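Prephenate dehydrogenase (PDB 3KTD) probably catalyses the NAD(P)+-dependent oxidative decarboxylation of prephenate to 4-hydroxyphenylpyruvate, a step towards tyrosine. Local coordinates at residues A[106-111]-A[151-156]; A[189-194]-A[246-251]; A[51-56]-A[62-67]. All coordinates share one frame; numbering follows the deposited sequence.

Contact 1. Residues A[106-111]-A[151-156]; sequences AVYDAV and FDQLFD
Tyr108, on helix 105-113, drives its ring into the turn formed by residues 152-156 and touches three side chains there. CG stands anti to the backbone N (chi1 -168°), which carries the ring away from the helix so that its hydroxyl end does most of the touching. Tyr108 and Asp156 approach from opposite directions, with ring and carboxylate only 13° from coplanar. Tyr108 OH donates to Asp156 OD2 at 2.7 Å, on the syn side of the carboxylate and at the edge of the ring. The other two neighbours lie oblique to the ring. Asp152 runs past it in the opposite sense, and its CB lies 3.6 Å from Tyr108 CE2. Gln153, bent at chi2, brings its amide obliquely to the CE1 side of the ring: Tyr108 CE1 is 3.8 Å from Gln153 NE2, with the amide plane 44° from the ring plane. The polar ends of these two side chains are used outside the pair, since Asp152 OD2 accepts from Val187 N and Gln153 NE2 donates to Gln117 O, while Tyr120 packs against both Tyr108 and Gln153. Within the turn, Asp152 O receives both Phe155 N, at 2.9 Å, and Asp156 N, at 3.0 Å, which holds Asp156 over the start of the turn. Thr158 OG1 bonds to Asp156 OD1, so both carboxylate oxygens have partners. The largely buried tyrosine thus ties a helix to the loop that follows strand 146-149, within the Rossmann-type nucleotide-binding domain expected of this family.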
loop_
_atom_site.group_PDB
_atom_site.type_symbol
_atom_site.label_atom_id
_atom_site.label_comp_id
_atom_site.label_asym_id
_atom_site.label_seq_id
_atom_site.Cartn_x
_atom_site.Cartn_y
_atom_site.Cartn_z
ATOM N N ALA A 106 2.578 -24.039 -12.115
ATOM C CA ALA A 106 2.521 -24.015 -13.575
ATOM C C ALA A 106 3.856 -24.445 -14.201
ATOM O O ALA A 106 3.874 -25.125 -15.239
ATOM C CB ALA A 106 2.105 -22.640 -14.068
ATOM N N VAL A 107 4.960 -24.066 -13.560
ATOM C CA VAL A 107 6.297 -24.396 -14.059
ATOM C C VAL A 107 6.617 -25.861 -13.814
ATOM O O VAL A 107 7.038 -26.568 -14.728
ATOM C CB VAL A 107 7.381 -23.516 -13.405
ATOM C CG1 VAL A 107 8.761 -23.931 -13.852
ATOM C CG2 VAL A 107 7.135 -22.087 -13.760
ATOM N N TYR A 108 6.417 -26.316 -12.583
ATOM C CA TYR A 108 6.712 -27.699 -12.236
ATOM C C TYR A 108 5.955 -28.656 -13.176
ATOM O O TYR A 108 6.543 -29.607 -13.705
ATOM C CB TYR A 108 6.388 -27.949 -10.759
ATOM C CG TYR A 108 6.899 -29.249 -10.176
ATOM C CD1 TYR A 108 8.159 -29.754 -10.518
ATOM C CD2 TYR A 108 6.144 -29.948 -9.235
ATOM C CE1 TYR A 108 8.630 -30.944 -9.970
ATOM C CE2 TYR A 108 6.606 -31.136 -8.676
ATOM C CZ TYR A 108 7.853 -31.630 -9.045
ATOM O OH TYR A 108 8.321 -32.806 -8.495
ATOM N N ASP A 109 4.672 -28.372 -13.408
ATOM C CA ASP A 109 3.860 -29.119 -14.365
ATOM C C ASP A 109 4.522 -29.162 -15.743
ATOM O O ASP A 109 4.628 -30.226 -16.363
ATOM C CB ASP A 109 2.475 -28.476 -14.516
ATOM C CG ASP A 109 1.557 -28.758 -13.351
ATOM O OD1 ASP A 109 1.855 -29.628 -12.512
ATOM O OD2 ASP A 109 0.506 -28.105 -13.286
ATOM N N ALA A 110 4.955 -28.003 -16.222
ATOM C CA ALA A 110 5.585 -27.914 -17.530
ATOM C C ALA A 110 6.856 -28.756 -17.557
ATOM O O ALA A 110 7.163 -29.382 -18.569
ATOM C CB ALA A 110 5.890 -26.465 -17.881
ATOM N N VAL A 111 7.576 -28.776 -16.438
ATOM C CA VAL A 111 8.793 -29.569 -16.321
ATOM C C VAL A 111 8.489 -31.075 -16.275
ATOM O O VAL A 111 9.193 -31.875 -16.882
ATOM C CB VAL A 111 9.603 -29.156 -15.081
ATOM C CG1 VAL A 111 10.645 -30.200 -14.753
ATOM C CG2 VAL A 111 10.240 -27.775 -15.301
ATOM N N PHE A 151 11.250 -28.146 -3.147
ATOM C CA PHE A 151 11.742 -29.483 -2.821
ATOM C C PHE A 151 10.656 -30.559 -2.991
ATOM O O PHE A 151 10.634 -31.542 -2.261
ATOM C CB PHE A 151 12.291 -29.507 -1.378
ATOM C CG PHE A 151 11.258 -29.192 -0.313
ATOM C CD1 PHE A 151 10.979 -27.879 0.043
ATOM C CD2 PHE A 151 10.587 -30.210 0.349
ATOM C CE1 PHE A 151 10.036 -27.592 1.027
ATOM C CE2 PHE A 151 9.640 -29.929 1.332
ATOM C CZ PHE A 151 9.364 -28.622 1.670
ATOM N N ASP A 152 9.775 -30.396 -3.971
ATOM C CA ASP A 152 8.659 -31.336 -4.141
ATOM C C ASP A 152 9.131 -32.760 -4.444
ATOM O O ASP A 152 8.518 -33.727 -3.986
ATOM C CB ASP A 152 7.704 -30.882 -5.253
ATOM C CG ASP A 152 7.143 -29.496 -5.017
ATOM O OD1 ASP A 152 7.889 -28.511 -5.220
ATOM O OD2 ASP A 152 5.950 -29.396 -4.656
ATOM N N GLN A 153 10.221 -32.875 -5.207
ATOM C CA GLN A 153 10.763 -34.173 -5.610
ATOM C C GLN A 153 11.035 -35.112 -4.429
ATOM O O GLN A 153 10.987 -36.331 -4.587
ATOM C CB GLN A 153 12.041 -34.012 -6.442
ATOM C CG GLN A 153 11.846 -33.513 -7.887
ATOM C CD GLN A 153 11.800 -31.998 -8.001
ATOM O OE1 GLN A 153 11.351 -31.309 -7.088
ATOM N NE2 GLN A 153 12.260 -31.477 -9.134
ATOM N N LEU A 154 11.318 -34.550 -3.258
ATOM C CA LEU A 154 11.555 -35.351 -2.062
ATOM C C LEU A 154 10.299 -35.953 -1.460
ATOM O O LEU A 154 10.411 -36.919 -0.723
ATOM C CB LEU A 154 12.256 -34.521 -0.981
ATOM C CG LEU A 154 13.652 -33.998 -1.334
ATOM C CD1 LEU A 154 14.155 -33.109 -0.219
ATOM C CD2 LEU A 154 14.634 -35.141 -1.624
ATOM N N PHE A 155 9.119 -35.400 -1.755
ATOM C CA PHE A 155 7.859 -35.870 -1.128
ATOM C C PHE A 155 6.708 -36.257 -2.057
ATOM O O PHE A 155 5.653 -36.648 -1.578
ATOM C CB PHE A 155 7.347 -34.824 -0.131
ATOM C CG PHE A 155 8.231 -34.663 1.058
ATOM C CD1 PHE A 155 8.049 -35.460 2.182
ATOM C CD2 PHE A 155 9.274 -33.744 1.043
ATOM C CE1 PHE A 155 8.881 -35.334 3.278
ATOM C CE2 PHE A 155 10.109 -33.604 2.140
ATOM C CZ PHE A 155 9.910 -34.403 3.260
ATOM N N ASP A 156 6.888 -36.152 -3.367
ATOM C CA ASP A 156 5.839 -36.545 -4.307
ATOM C C ASP A 156 6.276 -37.823 -5.024
ATOM O O ASP A 156 7.279 -38.442 -4.643
ATOM C CB ASP A 156 5.507 -35.394 -5.285
ATOM C CG ASP A 156 6.627 -35.103 -6.293
ATOM O OD1 ASP A 156 7.705 -35.736 -6.221
ATOM O OD2 ASP A 156 6.412 -34.232 -7.170
#

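Contact 2. Residues A[189-194]-A[246-251]; sequences PHDAAA and ESNAGP
Asp191 and Asn248 join two parts of the all-helical domain that in this family serves dimerization: the long helix 187-214 and the junction where helix 238-247 gives way to helix 249-270. Hydrogen bonding across the contact rests on the amide of Asn248, with CG anti to the backbone N (chi1 -162°), which turns the amide toward helix 187-214. Its ND2 donates to Asp191 O at 3.0 Å with an N-H...O angle of 163°; the donor is tilted from the carbonyl plane, while the acceptor lies close to the amide plane. ND2 also bonds to His199 ND1, about two turns further along, so one nitrogen is held at two points of helix 187-214. Van der Waals contact accompanies this bond. Asn248 OD1 lies 3.3 Å from Asp191 CB, amide and carboxylate planes 63° apart, and Pro251 CB is 3.9 Å from Asp191 O. The carboxylate of Asp191 looks elsewhere: OD2 pairs with Thr105 OG1, and OD1 accepts from Lys104 N as well as from His190 ND1, at 3.0 Å. That His-carboxylate bond lies in the imidazole plane, and with His190 NE2 bonded to His124 ND1 it fixes the rotation of the ring. The second subunit comes close too, its Leu218 packing on Pro189 and its Pro275 on Ala249. A water completes the contact, donating to Pro251 O at 2.9 Å and to Ala192 O at 3.3 Å.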
loop_
_atom_site.group_PDB
_atom_site.type_symbol
_atom_site.label_atom_id
_atom_site.label_comp_id
_atom_site.label_asym_id
_atom_site.label_seq_id
_atom_site.Cartn_x
_atom_site.Cartn_y
_atom_site.Cartn_z
ATOM N N PRO A 189 1.725 -25.013 -1.282
ATOM C CA PRO A 189 1.825 -24.059 -0.188
ATOM C C PRO A 189 2.344 -22.699 -0.645
ATOM O O PRO A 189 1.894 -21.668 -0.141
ATOM C CB PRO A 189 2.821 -24.728 0.755
ATOM C CG PRO A 189 2.598 -26.176 0.524
ATOM C CD PRO A 189 2.387 -26.286 -0.946
ATOM N N HIS A 190 3.271 -22.698 -1.596
ATOM C CA HIS A 190 3.813 -21.452 -2.141
ATOM C C HIS A 190 2.792 -20.649 -2.942
ATOM O O HIS A 190 2.638 -19.446 -2.735
ATOM C CB HIS A 190 5.008 -21.736 -3.048
ATOM C CG HIS A 190 5.479 -20.539 -3.806
ATOM N ND1 HIS A 190 4.909 -20.145 -5.000
ATOM C CD2 HIS A 190 6.461 -19.644 -3.541
ATOM C CE1 HIS A 190 5.528 -19.063 -5.441
ATOM N NE2 HIS A 190 6.473 -18.738 -4.576
ATOM N N ASP A 191 2.133 -21.302 -3.891
ATOM C CA ASP A 191 1.150 -20.619 -4.729
ATOM C C ASP A 191 -0.020 -20.129 -3.865
ATOM O O ASP A 191 -0.589 -19.074 -4.132
ATOM C CB ASP A 191 0.648 -21.527 -5.856
ATOM C CG ASP A 191 1.712 -21.822 -6.914
ATOM O OD1 ASP A 191 2.808 -21.212 -6.895
ATOM O OD2 ASP A 191 1.434 -22.680 -7.781
ATOM N N ALA A 192 -0.362 -20.903 -2.840
ATOM C CA ALA A 192 -1.380 -20.524 -1.873
ATOM C C ALA A 192 -0.955 -19.230 -1.184
ATOM O O ALA A 192 -1.770 -18.328 -0.983
ATOM C CB ALA A 192 -1.571 -21.621 -0.844
ATOM N N ALA A 193 0.324 -19.138 -0.833
ATOM C CA ALA A 193 0.842 -17.941 -0.180
ATOM C C ALA A 193 0.885 -16.755 -1.139
ATOM O O ALA A 193 0.375 -15.684 -0.818
ATOM C CB ALA A 193 2.222 -18.205 0.390
ATOM N N ALA A 194 1.481 -16.947 -2.312
ATOM C CA ALA A 194 1.625 -15.862 -3.283
ATOM C C ALA A 194 0.272 -15.345 -3.739
ATOM O O ALA A 194 0.147 -14.175 -4.070
ATOM C CB ALA A 194 2.420 -16.320 -4.480
ATOM N N GLU A 246 -3.221 -15.207 -13.811
ATOM C CA GLU A 246 -3.773 -16.253 -14.678
ATOM C C GLU A 246 -3.057 -17.585 -14.457
ATOM O O GLU A 246 -3.705 -18.631 -14.371
ATOM C CB GLU A 246 -3.750 -15.815 -16.144
ATOM C CG GLU A 246 -4.732 -14.678 -16.432
ATOM C CD GLU A 246 -4.463 -13.930 -17.724
ATOM O OE1 GLU A 246 -3.342 -14.016 -18.262
ATOM O OE2 GLU A 246 -5.378 -13.228 -18.196
ATOM N N SER A 247 -1.728 -17.535 -14.329
ATOM C CA SER A 247 -0.928 -18.728 -13.992
ATOM C C SER A 247 -1.407 -19.392 -12.702
ATOM O O SER A 247 -1.372 -20.611 -12.583
ATOM C CB SER A 247 0.545 -18.357 -13.791
ATOM O OG SER A 247 1.104 -17.716 -14.925
ATOM N N ASN A 248 -1.847 -18.575 -11.744
ATOM C CA ASN A 248 -2.244 -19.048 -10.419
ATOM C C ASN A 248 -3.726 -18.784 -10.104
ATOM O O ASN A 248 -4.089 -18.506 -8.965
ATOM C CB ASN A 248 -1.346 -18.354 -9.382
ATOM C CG ASN A 248 -1.346 -19.046 -8.039
ATOM O OD1 ASN A 248 -1.562 -20.252 -7.947
ATOM N ND2 ASN A 248 -1.088 -18.280 -6.986
ATOM N N ALA A 249 -4.580 -18.897 -11.117
ATOM C CA ALA A 249 -6.008 -18.620 -10.970
ATOM C C ALA A 249 -6.680 -19.447 -9.879
ATOM O O ALA A 249 -7.510 -18.934 -9.124
ATOM C CB ALA A 249 -6.707 -18.846 -12.286
ATOM N N GLY A 250 -6.326 -20.723 -9.790
ATOM C CA GLY A 250 -6.961 -21.616 -8.825
ATOM C C GLY A 250 -6.811 -21.102 -7.410
ATOM O O GLY A 250 -7.787 -20.667 -6.801
ATOM N N PRO A 251 -5.582 -21.137 -6.877
ATOM C CA PRO A 251 -5.313 -20.623 -5.535
ATOM C C PRO A 251 -5.698 -19.154 -5.336
ATOM O O PRO A 251 -6.037 -18.770 -4.207
ATOM C CB PRO A 251 -3.800 -20.815 -5.388
ATOM C CG PRO A 251 -3.501 -21.983 -6.259
ATOM C CD PRO A 251 -4.394 -21.794 -7.454
HETATM O O HOH W 1 -4.793 -19.406 -1.615
#

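Contact 3. Residues A[51-56]-A[62-67]; sequences GFDVSA and LQRAAA
Asp53 and Arg64 meet in a salt bridge that makes up the whole of this surface contact. The guanidinium presents its NH1-NH2 end to the carboxylate, and both nitrogens converge on one oxygen. Arg64 NH2 donates to Asp53 OD2 at 2.8 Å, and Arg64 NH1 reaches the same Asp53 OD2 at 3.2 Å along a more bent path (137°). A weak third bond joins Arg64 NH1 to Asp53 OD1 at 3.4 Å. OD2 sits in the guanidinium plane, but the carboxylate is turned 36° against it. Both nitrogens approach OD2 from the same face of the carboxylate, NH2 from above its plane and NH1 on the syn side. This is an end-on grip on a single oxygen, distinct from the parallel two-oxygen pairing.

Both side chains are held outward, CG anti to N (chi1 174° in Arg64), and the arginine is extended from CG to NE, which lets them meet from opposite directions. In the next shell, Phe35 makes a cation-pi contact with Arg64, and Glu68 forms a long, weak ion pair with Arg64 NE. Asp53 is placed through its backbone, hydrogen-bonded to Gly36 of strand 34-37. Two residues earlier, Gly51 closes off helix 41-49 in a Schellman motif. Strand 54-55, helix 58-67 and strand 71-74 follow one another, consistent with a crossover of a Rossmann-type sheet. The bridge links Asp53, at strand 54-55 on one side of that sheet, to helix 58-67, whose Leu62 packs against helix 78-91.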
loop_
_atom_site.group_PDB
_atom_site.type_symbol
_atom_site.label_atom_id
_atom_site.label_comp_id
_atom_site.label_asym_id
_atom_site.label_seq_id
_atom_site.Cartn_x
_atom_site.Cartn_y
_atom_site.Cartn_z
ATOM N N GLY A 51 32.677 -5.711 -18.104
ATOM C CA GLY A 51 33.492 -6.734 -17.443
ATOM C C GLY A 51 32.837 -8.100 -17.302
ATOM O O GLY A 51 33.515 -9.078 -16.976
ATOM N N PHE A 52 31.530 -8.183 -17.552
ATOM C CA PHE A 52 30.785 -9.438 -17.390
ATOM C C PHE A 52 30.945 -10.405 -18.564
ATOM O O PHE A 52 31.293 -10.004 -19.663
ATOM C CB PHE A 52 29.308 -9.140 -17.167
ATOM C CG PHE A 52 29.053 -8.237 -16.009
ATOM C CD1 PHE A 52 29.170 -8.706 -14.718
ATOM C CD2 PHE A 52 28.702 -6.920 -16.205
ATOM C CE1 PHE A 52 28.941 -7.875 -13.637
ATOM C CE2 PHE A 52 28.463 -6.075 -15.124
ATOM C CZ PHE A 52 28.582 -6.558 -13.840
ATOM N N ASP A 53 30.683 -11.683 -18.314
ATOM C CA ASP A 53 30.819 -12.738 -19.329
ATOM C C ASP A 53 29.431 -13.099 -19.893
ATOM O O ASP A 53 28.735 -13.969 -19.375
ATOM C CB ASP A 53 31.536 -13.954 -18.718
ATOM C CG ASP A 53 31.748 -15.074 -19.716
ATOM O OD1 ASP A 53 31.173 -14.976 -20.819
ATOM O OD2 ASP A 53 32.470 -16.054 -19.400
ATOM N N VAL A 54 29.048 -12.419 -20.972
ATOM C CA VAL A 54 27.701 -12.524 -21.534
ATOM C C VAL A 54 27.727 -12.761 -23.042
ATOM O O VAL A 54 28.633 -12.309 -23.732
ATOM C CB VAL A 54 26.892 -11.235 -21.220
ATOM C CG1 VAL A 54 25.510 -11.302 -21.817
ATOM C CG2 VAL A 54 26.807 -11.007 -19.714
ATOM N N SER A 55 26.724 -13.478 -23.540
ATOM C CA SER A 55 26.593 -13.790 -24.964
ATOM C C SER A 55 25.153 -13.578 -25.428
ATOM O O SER A 55 24.234 -13.502 -24.615
ATOM C CB SER A 55 27.018 -15.241 -25.225
ATOM O OG SER A 55 26.816 -15.616 -26.580
ATOM N N ALA A 56 24.963 -13.443 -26.734
ATOM C CA ALA A 56 23.623 -13.318 -27.302
ATOM C C ALA A 56 23.341 -14.535 -28.179
ATOM O O ALA A 56 22.378 -14.557 -28.943
ATOM C CB ALA A 56 23.486 -12.015 -28.090
ATOM N N LEU A 62 24.331 -22.683 -24.168
ATOM C CA LEU A 62 23.877 -23.987 -23.684
ATOM C C LEU A 62 24.898 -25.094 -23.949
ATOM O O LEU A 62 25.027 -26.020 -23.147
ATOM C CB LEU A 62 22.521 -24.343 -24.296
ATOM C CG LEU A 62 21.350 -23.458 -23.850
ATOM C CD1 LEU A 62 20.115 -23.677 -24.717
ATOM C CD2 LEU A 62 21.012 -23.701 -22.387
ATOM N N GLN A 63 25.620 -24.998 -25.067
ATOM C CA GLN A 63 26.677 -25.963 -25.395
ATOM C C GLN A 63 27.759 -25.954 -24.310
ATOM O O GLN A 63 28.201 -27.005 -23.842
ATOM C CB GLN A 63 27.292 -25.643 -26.759
ATOM C CG GLN A 63 28.357 -26.658 -27.200
ATOM C CD GLN A 63 28.962 -26.343 -28.568
ATOM O OE1 GLN A 63 29.277 -25.189 -28.879
ATOM N NE2 GLN A 63 29.141 -27.381 -29.385
ATOM N N ARG A 64 28.165 -24.745 -23.926
ATOM C CA ARG A 64 29.164 -24.510 -22.886
ATOM C C ARG A 64 28.607 -24.889 -21.527
ATOM O O ARG A 64 29.306 -25.471 -20.702
ATOM C CB ARG A 64 29.568 -23.028 -22.884
ATOM C CG ARG A 64 30.494 -22.596 -21.748
ATOM C CD ARG A 64 30.796 -21.108 -21.838
ATOM N NE ARG A 64 31.324 -20.553 -20.590
ATOM C CZ ARG A 64 31.573 -19.258 -20.383
ATOM N NH1 ARG A 64 31.345 -18.355 -21.335
ATOM N NH2 ARG A 64 32.051 -18.857 -19.213
ATOM N N ALA A 65 27.347 -24.538 -21.291
ATOM C CA ALA A 65 26.702 -24.866 -20.032
ATOM C C ALA A 65 26.742 -26.371 -19.852
ATOM O O ALA A 65 27.044 -26.860 -18.763
ATOM C CB ALA A 65 25.274 -24.357 -20.012
ATOM N N ALA A 66 26.455 -27.098 -20.931
ATOM C CA ALA A 66 26.490 -28.560 -20.911
ATOM C C ALA A 66 27.910 -29.059 -20.709
ATOM O O ALA A 66 28.131 -30.016 -19.974
ATOM C CB ALA A 66 25.898 -29.139 -22.186
ATOM N N ALA A 67 28.875 -28.403 -21.342
ATOM C CA ALA A 67 30.284 -28.793 -21.204
ATOM C C ALA A 67 30.809 -28.637 -19.780
ATOM O O ALA A 67 31.635 -29.435 -19.353
ATOM C CB ALA A 67 31.153 -27.994 -22.166
#

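Contacts 1 and 2 are neighbours, their centres 14 Å apart, and they touch where Ala106 CB comes within 4.3 Å of Ser247 O. Helix 105-113 links them: Tyr108 serves contact 1, while Thr105 at its start bonds Asp191 of contact 2. Val187, at the start of the helix that carries Asp191, also bonds Asp152 of contact 1. These two bonds, rather than either contact alone, tie the nucleotide-binding part to the helical part. Contact 3 stands apart at the sheet edge, its centre 27 Å from that of contact 1 and 33 Å from that of contact 2, beyond the chain's centre from the latter. A PEG molecule, probably from the crystallisation liquor, lies about 5 Å from Asp156's side chain.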